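Side-chain contacts in putative pyrazinamidase/nicotinamidase (Streptococcus mutans, PDB 3S2S), which probably hydrolyses nicotinamide, and its analogue pyrazinamide, to the free acid and ammonia, as a zinc-binding member of the isochorismatase family: residues Gln70-Ala75 with Gly117-Phe122; Val165-Cys170 with Gln201-His206; His173-Ala178 with Asn205-Val210. One frame throughout, in Å; residues are numbered along the deposited sequence.

In the fold
All three contacts join helices that flank the parallel sheet of the isochorismatase fold, and the residues that touch are mostly buried. Contact 1 ties helix 65-77 to helix 119-125; its centre lies about 24 Å from that of contact 3, across the chain's centre, and no other subunit touches it. Contacts 2 and 3 share one pair of elements, helices 167-180 and 197-209, with centres about 8 Å apart, and both border the second subunit. Their chemistry follows their places: contact 1 packs an aromatic ring against a methyl and an amide, contact 2 brings backbones close through an alanine beside the cacodylate pocket, and contact 3 pairs aliphatic groups next to an intersubunit histidine pair.

Contact 1: residues Gln70-Ala75 with Gly117-Phe122; sequences QVTQKA and GALADF
The methyl CG2 of Thr72 lies over one face of the Phe122 ring, 4.2 Å from the ring centroid and 13° off the ring normal, a CH-pi contact. With OG1 beside the backbone N (chi1 -58°), CG2 is left anti to that N and directed at the ring, while OG1 hydrogen-bonds to Ile68 O one turn back in helix 65-77. Threonine therefore suits the site twice over: its hydroxyl is satisfied within its own helix, while its carbon branch meets the ring. Leu119 packs CD1 on the flank of Thr72, 3.7 Å from Thr72 CB, and also touches OG1 without bonding to it; the two side chains cross at about a right angle. At the edge of the Phe122 ring, and in its plane, sits Gln73 OE1, 3.5 Å from Phe122 CD1; the amide and ring planes are 67° apart. A bend at chi2 carries this amide back toward the ring, and its NE2 bonds to Asp77 OD1. Phe84 of strand 81-87 touches both Leu119 and Phe122 from the sheet. The chemistry implies a join made by dispersion, probably with a small favourable contribution from the amide oxygen at the weakly positive ring edge, and with the polar groups held by their own helix.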
loop_
_atom_site.group_PDB
_atom_site.type_symbol
_atom_site.label_atom_id
_atom_site.label_comp_id
_atom_site.label_asym_id
_atom_site.label_seq_id
_atom_site.Cartn_x
_atom_site.Cartn_y
_atom_site.Cartn_z
ATOM N N GLN A 70 30.514 10.607 -6.221
ATOM C CA GLN A 70 30.593 11.094 -7.591
ATOM C C GLN A 70 29.323 10.827 -8.376
ATOM O O GLN A 70 28.866 11.685 -9.129
ATOM C CB GLN A 70 31.809 10.506 -8.304
ATOM C CG GLN A 70 33.094 11.112 -7.810
ATOM C CD GLN A 70 34.319 10.376 -8.307
ATOM O OE1 GLN A 70 34.245 9.213 -8.711
ATOM N NE2 GLN A 70 35.459 11.049 -8.268
ATOM N N VAL A 71 28.736 9.650 -8.190
ATOM C CA VAL A 71 27.537 9.331 -8.952
ATOM C C VAL A 71 26.356 10.166 -8.474
ATOM O O VAL A 71 25.496 10.524 -9.260
ATOM C CB VAL A 71 27.214 7.815 -8.980
ATOM C CG1 VAL A 71 26.719 7.346 -7.650
ATOM C CG2 VAL A 71 26.184 7.502 -10.077
ATOM N N THR A 72 26.325 10.471 -7.180
ATOM C CA THR A 72 25.277 11.333 -6.629
ATOM C C THR A 72 25.395 12.762 -7.173
ATOM O O THR A 72 24.409 13.364 -7.594
ATOM C CB THR A 72 25.331 11.318 -5.096
ATOM O OG1 THR A 72 25.188 9.959 -4.664
ATOM C CG2 THR A 72 24.213 12.164 -4.486
ATOM N N GLN A 73 26.609 13.299 -7.193
ATOM C CA GLN A 73 26.803 14.624 -7.753
ATOM C C GLN A 73 26.412 14.633 -9.234
ATOM O O GLN A 73 25.780 15.582 -9.728
ATOM C CB GLN A 73 28.263 15.056 -7.584
ATOM C CG GLN A 73 28.561 16.436 -8.125
ATOM C CD GLN A 73 27.928 17.528 -7.298
ATOM O OE1 GLN A 73 28.234 17.675 -6.115
ATOM N NE2 GLN A 73 27.046 18.309 -7.916
ATOM N N LYS A 74 26.775 13.577 -9.949
ATOM C CA LYS A 74 26.451 13.515 -11.374
ATOM C C LYS A 74 24.955 13.461 -11.614
ATOM O O LYS A 74 24.429 14.171 -12.473
ATOM C CB LYS A 74 27.144 12.355 -12.077
ATOM C CG LYS A 74 26.691 12.210 -13.519
ATOM C CD LYS A 74 27.680 11.433 -14.361
ATOM C CE LYS A 74 27.331 11.551 -15.839
ATOM N NZ LYS A 74 28.422 11.050 -16.722
ATOM N N ALA A 75 24.262 12.626 -10.845
ATOM C CA ALA A 75 22.810 12.531 -10.989
ATOM C C ALA A 75 22.203 13.900 -10.762
ATOM O O ALA A 75 21.327 14.334 -11.517
ATOM C CB ALA A 75 22.235 11.534 -9.996
ATOM N N GLY A 117 31.919 9.922 4.183
ATOM C CA GLY A 117 32.606 10.429 3.005
ATOM C C GLY A 117 32.065 11.741 2.453
ATOM O O GLY A 117 31.412 12.513 3.158
ATOM N N ALA A 118 32.339 11.997 1.180
ATOM C CA ALA A 118 31.991 13.275 0.566
ATOM C C ALA A 118 30.490 13.449 0.377
ATOM O O ALA A 118 30.028 14.551 0.112
ATOM C CB ALA A 118 32.710 13.446 -0.758
ATOM N N LEU A 119 29.735 12.364 0.515
ATOM C CA LEU A 119 28.283 12.444 0.446
ATOM C C LEU A 119 27.775 13.386 1.537
ATOM O O LEU A 119 26.799 14.106 1.351
ATOM C CB LEU A 119 27.717 11.034 0.634
ATOM C CG LEU A 119 26.460 10.530 -0.044
ATOM C CD1 LEU A 119 26.355 10.900 -1.533
ATOM C CD2 LEU A 119 26.398 9.014 0.177
ATOM N N ALA A 120 28.471 13.419 2.675
ATOM C CA ALA A 120 28.090 14.325 3.758
ATOM C C ALA A 120 28.196 15.790 3.313
ATOM O O ALA A 120 27.345 16.604 3.638
ATOM C CB ALA A 120 28.944 14.081 4.994
ATOM N N ASP A 121 29.256 16.128 2.584
ATOM C CA ASP A 121 29.408 17.482 2.064
ATOM C C ASP A 121 28.314 17.795 1.048
ATOM O O ASP A 121 27.746 18.894 1.061
ATOM C CB ASP A 121 30.794 17.678 1.433
ATOM N N PHE A 122 28.005 16.835 0.171
ATOM C CA PHE A 122 26.912 17.033 -0.777
ATOM C C PHE A 122 25.621 17.374 -0.042
ATOM O O PHE A 122 24.943 18.350 -0.378
ATOM C CB PHE A 122 26.690 15.813 -1.682
ATOM C CG PHE A 122 25.565 15.995 -2.642
ATOM C CD1 PHE A 122 25.785 16.514 -3.916
ATOM C CD2 PHE A 122 24.263 15.684 -2.262
ATOM C CE1 PHE A 122 24.718 16.703 -4.805
ATOM C CE2 PHE A 122 23.191 15.884 -3.138
ATOM C CZ PHE A 122 23.420 16.386 -4.410
#

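Contact 2: residues Val165-Cys170 with Gln201-His206; sequences VLTDIC and QFALNH. With CAD (cacodylic acid), chain F.
A backbone approach of only 5.0 Å, from Asp168 CA to Ala203 CA, is the striking feature here: two helices of the isochorismatase-type alpha/beta fold, 167-180 and 197-209, come this close at an alanine, whose one-carbon side chain suits so short a separation. The methyl of Ala203 points at the start of helix 167-180, where Ala203 CB lies 3.5 Å from Thr167 O and 3.6 Å from Thr167 CG2. Leu204 adds a looser apolar touch through CD2 to the same threonine methyl.

Thr167 serves two surroundings: OG1 sits beside the backbone N (chi1 -40°), which puts CG2 on the side of Ala203 and Leu204, and OG1 itself hydrogen-bonds to His200 ND1. Asp168 offers CA and CB to the Ala203 methyl, and its carboxylate leads away, OD1 bonding to Ser194 OG and OD2 weakly to Asn199 ND2. Buried polar atoms of the helix start are thus linked to residues around the start of helix 197-209. Beyond Phe202, the second subunit closes in, its own Phe202 stacking on this one.

On its other side, segment 165-170 lines the cacodylate pocket. The peptide before Leu166 is cis, and the amides of Leu166 and Cys170 both donate to one ligand oxygen. This two-amide grip resembles the oxyanion hole of cysteine hydrolases of this family, in which the cysteine is the nucleophile; here that role is inferred. Leu166 N reaches CAD O1 at 2.7 Å in a nearly straight bond of 173°, and Cys170 N donates to CAD O1 over the same 2.7 Å, at 159°. The arsenic atom of the ligand lies 2.3 Å from Cys170 SG.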
loop_
_atom_site.group_PDB
_atom_site.type_symbol
_atom_site.label_atom_id
_atom_site.label_comp_id
_atom_site.label_asym_id
_atom_site.label_seq_id
_atom_site.Cartn_x
_atom_site.Cartn_y
_atom_site.Cartn_z
ATOM N N VAL A 165 24.049 0.876 0.800
ATOM C CA VAL A 165 24.354 -0.389 1.482
ATOM C C VAL A 165 23.109 -0.867 2.239
ATOM O O VAL A 165 22.215 -0.068 2.502
ATOM C CB VAL A 165 25.552 -0.217 2.484
ATOM C CG1 VAL A 165 26.835 0.165 1.741
ATOM C CG2 VAL A 165 25.216 0.825 3.525
ATOM N N LEU A 166 23.008 -2.165 2.558
ATOM C CA LEU A 166 23.875 -3.210 2.037
ATOM C C LEU A 166 23.144 -3.765 0.815
ATOM O O LEU A 166 21.896 -3.779 0.771
ATOM C CB LEU A 166 24.032 -4.336 3.060
ATOM C CG LEU A 166 24.768 -4.073 4.378
ATOM C CD1 LEU A 166 24.897 -5.397 5.126
ATOM C CD2 LEU A 166 26.118 -3.492 4.105
ATOM N N THR A 167 23.898 -4.240 -0.163
ATOM C CA THR A 167 23.311 -4.672 -1.433
ATOM C C THR A 167 22.180 -5.680 -1.235
ATOM O O THR A 167 21.132 -5.589 -1.897
ATOM C CB THR A 167 24.393 -5.319 -2.318
ATOM O OG1 THR A 167 25.604 -4.564 -2.197
ATOM C CG2 THR A 167 23.962 -5.327 -3.769
ATOM N N ASP A 168 22.399 -6.637 -0.330
ATOM C CA ASP A 168 21.480 -7.759 -0.138
ATOM C C ASP A 168 20.398 -7.529 0.915
ATOM O O ASP A 168 19.571 -8.415 1.135
ATOM C CB ASP A 168 22.272 -9.033 0.217
ATOM C CG ASP A 168 23.120 -8.855 1.462
ATOM O OD1 ASP A 168 23.917 -7.895 1.497
ATOM O OD2 ASP A 168 22.977 -9.655 2.418
ATOM N N ILE A 169 20.385 -6.363 1.575
ATOM C CA ILE A 169 19.331 -6.086 2.546
ATOM C C ILE A 169 18.606 -4.787 2.150
ATOM O O ILE A 169 17.590 -4.839 1.441
ATOM C CB ILE A 169 19.863 -6.059 3.993
ATOM C CG1 ILE A 169 20.541 -7.402 4.293
ATOM C CG2 ILE A 169 18.727 -5.787 4.979
ATOM C CD1 ILE A 169 21.283 -7.430 5.628
ATOM N N CYS A 170 19.107 -3.625 2.558
ATOM C CA CYS A 170 18.355 -2.394 2.246
ATOM C C CYS A 170 18.227 -2.059 0.761
ATOM O O CYS A 170 17.177 -1.581 0.300
ATOM C CB CYS A 170 18.871 -1.185 3.050
ATOM S SG CYS A 170 18.627 -1.470 4.847
ATOM N N GLN A 201 26.865 -10.582 -4.501
ATOM C CA GLN A 201 26.688 -11.158 -5.832
ATOM C C GLN A 201 25.299 -11.753 -6.023
ATOM O O GLN A 201 24.680 -11.589 -7.097
ATOM C CB GLN A 201 27.745 -12.230 -6.117
ATOM C CG GLN A 201 27.844 -12.564 -7.597
ATOM C CD GLN A 201 28.182 -11.334 -8.432
ATOM O OE1 GLN A 201 29.176 -10.648 -8.174
ATOM N NE2 GLN A 201 27.345 -11.040 -9.427
ATOM N N PHE A 202 24.804 -12.440 -4.997
ATOM C CA PHE A 202 23.439 -12.949 -5.047
ATOM C C PHE A 202 22.502 -11.794 -5.359
ATOM O O PHE A 202 21.622 -11.913 -6.204
ATOM C CB PHE A 202 23.011 -13.567 -3.723
ATOM C CG PHE A 202 21.528 -13.807 -3.640
ATOM C CD1 PHE A 202 20.990 -15.030 -4.009
ATOM C CD2 PHE A 202 20.669 -12.794 -3.219
ATOM C CE1 PHE A 202 19.612 -15.257 -3.958
ATOM C CE2 PHE A 202 19.285 -13.000 -3.175
ATOM C CZ PHE A 202 18.757 -14.239 -3.538
ATOM N N ALA A 203 22.694 -10.679 -4.657
ATOM C CA ALA A 203 21.799 -9.521 -4.831
ATOM C C ALA A 203 21.878 -8.932 -6.231
ATOM O O ALA A 203 20.849 -8.632 -6.835
ATOM C CB ALA A 203 22.082 -8.440 -3.772
ATOM N N LEU A 204 23.093 -8.728 -6.751
ATOM C CA LEU A 204 23.217 -8.189 -8.104
ATOM C C LEU A 204 22.554 -9.108 -9.138
ATOM O O LEU A 204 21.886 -8.638 -10.062
ATOM C CB LEU A 204 24.681 -7.945 -8.468
ATOM C CG LEU A 204 25.387 -6.821 -7.708
ATOM C CD1 LEU A 204 26.868 -6.827 -8.107
ATOM C CD2 LEU A 204 24.765 -5.490 -8.013
ATOM N N ASN A 205 22.757 -10.414 -8.992
ATOM C CA ASN A 205 22.133 -11.368 -9.900
ATOM C C ASN A 205 20.611 -11.278 -9.798
ATOM O O ASN A 205 19.919 -11.306 -10.803
ATOM C CB ASN A 205 22.588 -12.792 -9.579
ATOM C CG ASN A 205 24.017 -13.074 -10.030
ATOM O OD1 ASN A 205 24.559 -12.385 -10.902
ATOM N ND2 ASN A 205 24.627 -14.107 -9.446
ATOM N N HIS A 206 20.090 -11.151 -8.581
ATOM C CA HIS A 206 18.641 -11.115 -8.385
ATOM C C HIS A 206 18.082 -9.819 -8.967
ATOM O O HIS A 206 17.059 -9.805 -9.668
ATOM C CB HIS A 206 18.356 -11.154 -6.883
ATOM C CG HIS A 206 16.911 -11.293 -6.543
ATOM N ND1 HIS A 206 16.337 -12.507 -6.235
ATOM C CD2 HIS A 206 15.927 -10.371 -6.445
ATOM C CE1 HIS A 206 15.056 -12.325 -5.962
ATOM N NE2 HIS A 206 14.785 -11.036 -6.070
HETATM AS AS CAD F . 20.679 -2.185 5.518
HETATM C C1 CAD F . 21.770 -0.588 5.762
HETATM C C2 CAD F . 20.521 -3.205 7.207
HETATM O O1 CAD F . 21.118 -3.081 4.223
#

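Contact 3: residues His173-Ala178 with Asn205-Val210; sequences HTAIDA and NHLQNV
Ala175, the first residue of segment 173-178 to touch segment 205-210, makes the main contact. Its methyl points at the partner helix and meets the CD2 branch of Leu207, 3.2 Å from Ala175 CB to Leu207 CD2, tighter than usual for two carbons. Alanine suits this place because its short side chain lets the helices close in, and a single leucine branch fills the space between them. Leu207 starts out alongside the contact rather than at it, but CG lies beside the backbone N (chi1 -69°), which lets the chain reach across so that CD2 meets the Ala175 methyl. At this level the backbones stand 7.3 Å apart, measured from Ala175 CA to Leu207 CA. The pair is also backed by the sheet: Ala175 touches Leu162 of strand 159-165, and Leu207 rests on Ile215 of strand 214-216.

Next along the helix, Ile176 extends CD1 to a distance of 4.5 Å from His206 NE2, a marginal, oblique approach to the ring. Isoleucine fits here because its long branch can come nearer to the partner helix than its CB does, bringing an apolar end beside the buried imidazole. Val210 CB covers one face of that ring, 3.9 Å above the plane and over its centre, with Ile176 only grazing it, while His206 NE2 bonds to NE2 of His173 of the second subunit. The two imidazoles of that pair meet with their planes at about 50°, and a histidine can thus be buried with its nitrogen satisfied across the interface.

The arrangement is that of two neighbouring helices packed beside the parallel sheet of an alpha/beta isochorismatase fold, with residues along both helices meeting the second subunit.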
loop_
_atom_site.group_PDB
_atom_site.type_symbol
_atom_site.label_atom_id
_atom_site.label_comp_id
_atom_site.label_asym_id
_atom_site.label_seq_id
_atom_site.Cartn_x
_atom_site.Cartn_y
_atom_site.Cartn_z
ATOM N N HIS A 173 15.711 -4.850 -0.633
ATOM C CA HIS A 173 14.314 -4.631 -0.251
ATOM C C HIS A 173 13.763 -3.402 -0.969
ATOM O O HIS A 173 12.613 -3.395 -1.424
ATOM C CB HIS A 173 14.183 -4.433 1.250
ATOM C CG HIS A 173 14.305 -5.698 2.052
ATOM N ND1 HIS A 173 13.664 -5.871 3.258
ATOM C CD2 HIS A 173 15.012 -6.831 1.833
ATOM C CE1 HIS A 173 13.967 -7.064 3.748
ATOM N NE2 HIS A 173 14.789 -7.665 2.904
ATOM N N THR A 174 14.577 -2.356 -1.072
ATOM C CA THR A 174 14.125 -1.139 -1.748
ATOM C C THR A 174 13.828 -1.447 -3.209
ATOM O O THR A 174 12.833 -0.995 -3.750
ATOM C CB THR A 174 15.164 -0.025 -1.675
ATOM O OG1 THR A 174 15.371 0.324 -0.296
ATOM C CG2 THR A 174 14.687 1.236 -2.459
ATOM N N ALA A 175 14.699 -2.239 -3.831
ATOM C CA ALA A 175 14.477 -2.635 -5.225
ATOM C C ALA A 175 13.211 -3.467 -5.428
ATOM O O ALA A 175 12.530 -3.307 -6.431
ATOM C CB ALA A 175 15.688 -3.395 -5.754
ATOM N N ILE A 176 12.955 -4.404 -4.521
ATOM C CA ILE A 176 11.772 -5.262 -4.627
ATOM C C ILE A 176 10.516 -4.387 -4.521
ATOM O O ILE A 176 9.571 -4.531 -5.294
ATOM C CB ILE A 176 11.795 -6.363 -3.559
ATOM C CG1 ILE A 176 12.891 -7.367 -3.922
ATOM C CG2 ILE A 176 10.436 -7.049 -3.436
ATOM C CD1 ILE A 176 13.161 -8.395 -2.834
ATOM N N ASP A 177 10.513 -3.450 -3.581
ATOM C CA ASP A 177 9.367 -2.558 -3.479
ATOM C C ASP A 177 9.223 -1.707 -4.740
ATOM O O ASP A 177 8.085 -1.496 -5.241
ATOM C CB ASP A 177 9.472 -1.647 -2.243
ATOM C CG ASP A 177 8.990 -2.307 -0.971
ATOM O OD1 ASP A 177 8.366 -3.406 -1.013
ATOM O OD2 ASP A 177 9.206 -1.714 0.094
ATOM N N ALA A 178 10.347 -1.217 -5.265
ATOM C CA ALA A 178 10.295 -0.406 -6.478
ATOM C C ALA A 178 9.719 -1.214 -7.645
ATOM O O ALA A 178 8.932 -0.693 -8.427
ATOM C CB ALA A 178 11.678 0.168 -6.829
ATOM N N ASN A 205 22.757 -10.414 -8.992
ATOM C CA ASN A 205 22.133 -11.368 -9.900
ATOM C C ASN A 205 20.611 -11.278 -9.798
ATOM O O ASN A 205 19.919 -11.306 -10.803
ATOM C CB ASN A 205 22.588 -12.792 -9.579
ATOM C CG ASN A 205 24.017 -13.074 -10.030
ATOM O OD1 ASN A 205 24.559 -12.385 -10.902
ATOM N ND2 ASN A 205 24.627 -14.107 -9.446
ATOM N N HIS A 206 20.090 -11.151 -8.581
ATOM C CA HIS A 206 18.641 -11.115 -8.385
ATOM C C HIS A 206 18.082 -9.819 -8.967
ATOM O O HIS A 206 17.059 -9.805 -9.668
ATOM C CB HIS A 206 18.356 -11.154 -6.883
ATOM C CG HIS A 206 16.911 -11.293 -6.543
ATOM N ND1 HIS A 206 16.337 -12.507 -6.235
ATOM C CD2 HIS A 206 15.927 -10.371 -6.445
ATOM C CE1 HIS A 206 15.056 -12.325 -5.962
ATOM N NE2 HIS A 206 14.785 -11.036 -6.070
ATOM N N LEU A 207 18.757 -8.714 -8.676
ATOM C CA LEU A 207 18.326 -7.431 -9.217
ATOM C C LEU A 207 18.200 -7.500 -10.744
ATOM O O LEU A 207 17.171 -7.115 -11.305
ATOM C CB LEU A 207 19.294 -6.322 -8.804
ATOM C CG LEU A 207 19.264 -6.000 -7.307
ATOM C CD1 LEU A 207 20.574 -5.385 -6.825
ATOM C CD2 LEU A 207 18.135 -5.069 -7.061
ATOM N N GLN A 208 19.245 -7.982 -11.414
ATOM C CA GLN A 208 19.213 -8.076 -12.875
ATOM C C GLN A 208 18.258 -9.131 -13.399
ATOM O O GLN A 208 17.429 -8.842 -14.266
ATOM C CB GLN A 208 20.600 -8.362 -13.414
ATOM C CG GLN A 208 20.663 -8.433 -14.933
ATOM C CD GLN A 208 22.064 -8.713 -15.373
ATOM O OE1 GLN A 208 22.870 -7.801 -15.496
ATOM N NE2 GLN A 208 22.379 -9.986 -15.574
ATOM N N ASN A 209 18.389 -10.365 -12.919
ATOM C CA ASN A 209 17.682 -11.469 -13.584
ATOM C C ASN A 209 16.247 -11.710 -13.128
ATOM O O ASN A 209 15.464 -12.332 -13.855
ATOM C CB ASN A 209 18.514 -12.750 -13.509
ATOM C CG ASN A 209 19.864 -12.584 -14.167
ATOM O OD1 ASN A 209 19.979 -11.924 -15.198
ATOM N ND2 ASN A 209 20.898 -13.167 -13.567
ATOM N N VAL A 210 15.901 -11.219 -11.944
ATOM C CA VAL A 210 14.565 -11.387 -11.399
ATOM C C VAL A 210 13.783 -10.079 -11.513
ATOM O O VAL A 210 12.616 -10.064 -11.928
ATOM C CB VAL A 210 14.614 -11.882 -9.923
ATOM C CG1 VAL A 210 13.218 -11.984 -9.326
ATOM C CG2 VAL A 210 15.325 -13.235 -9.839
#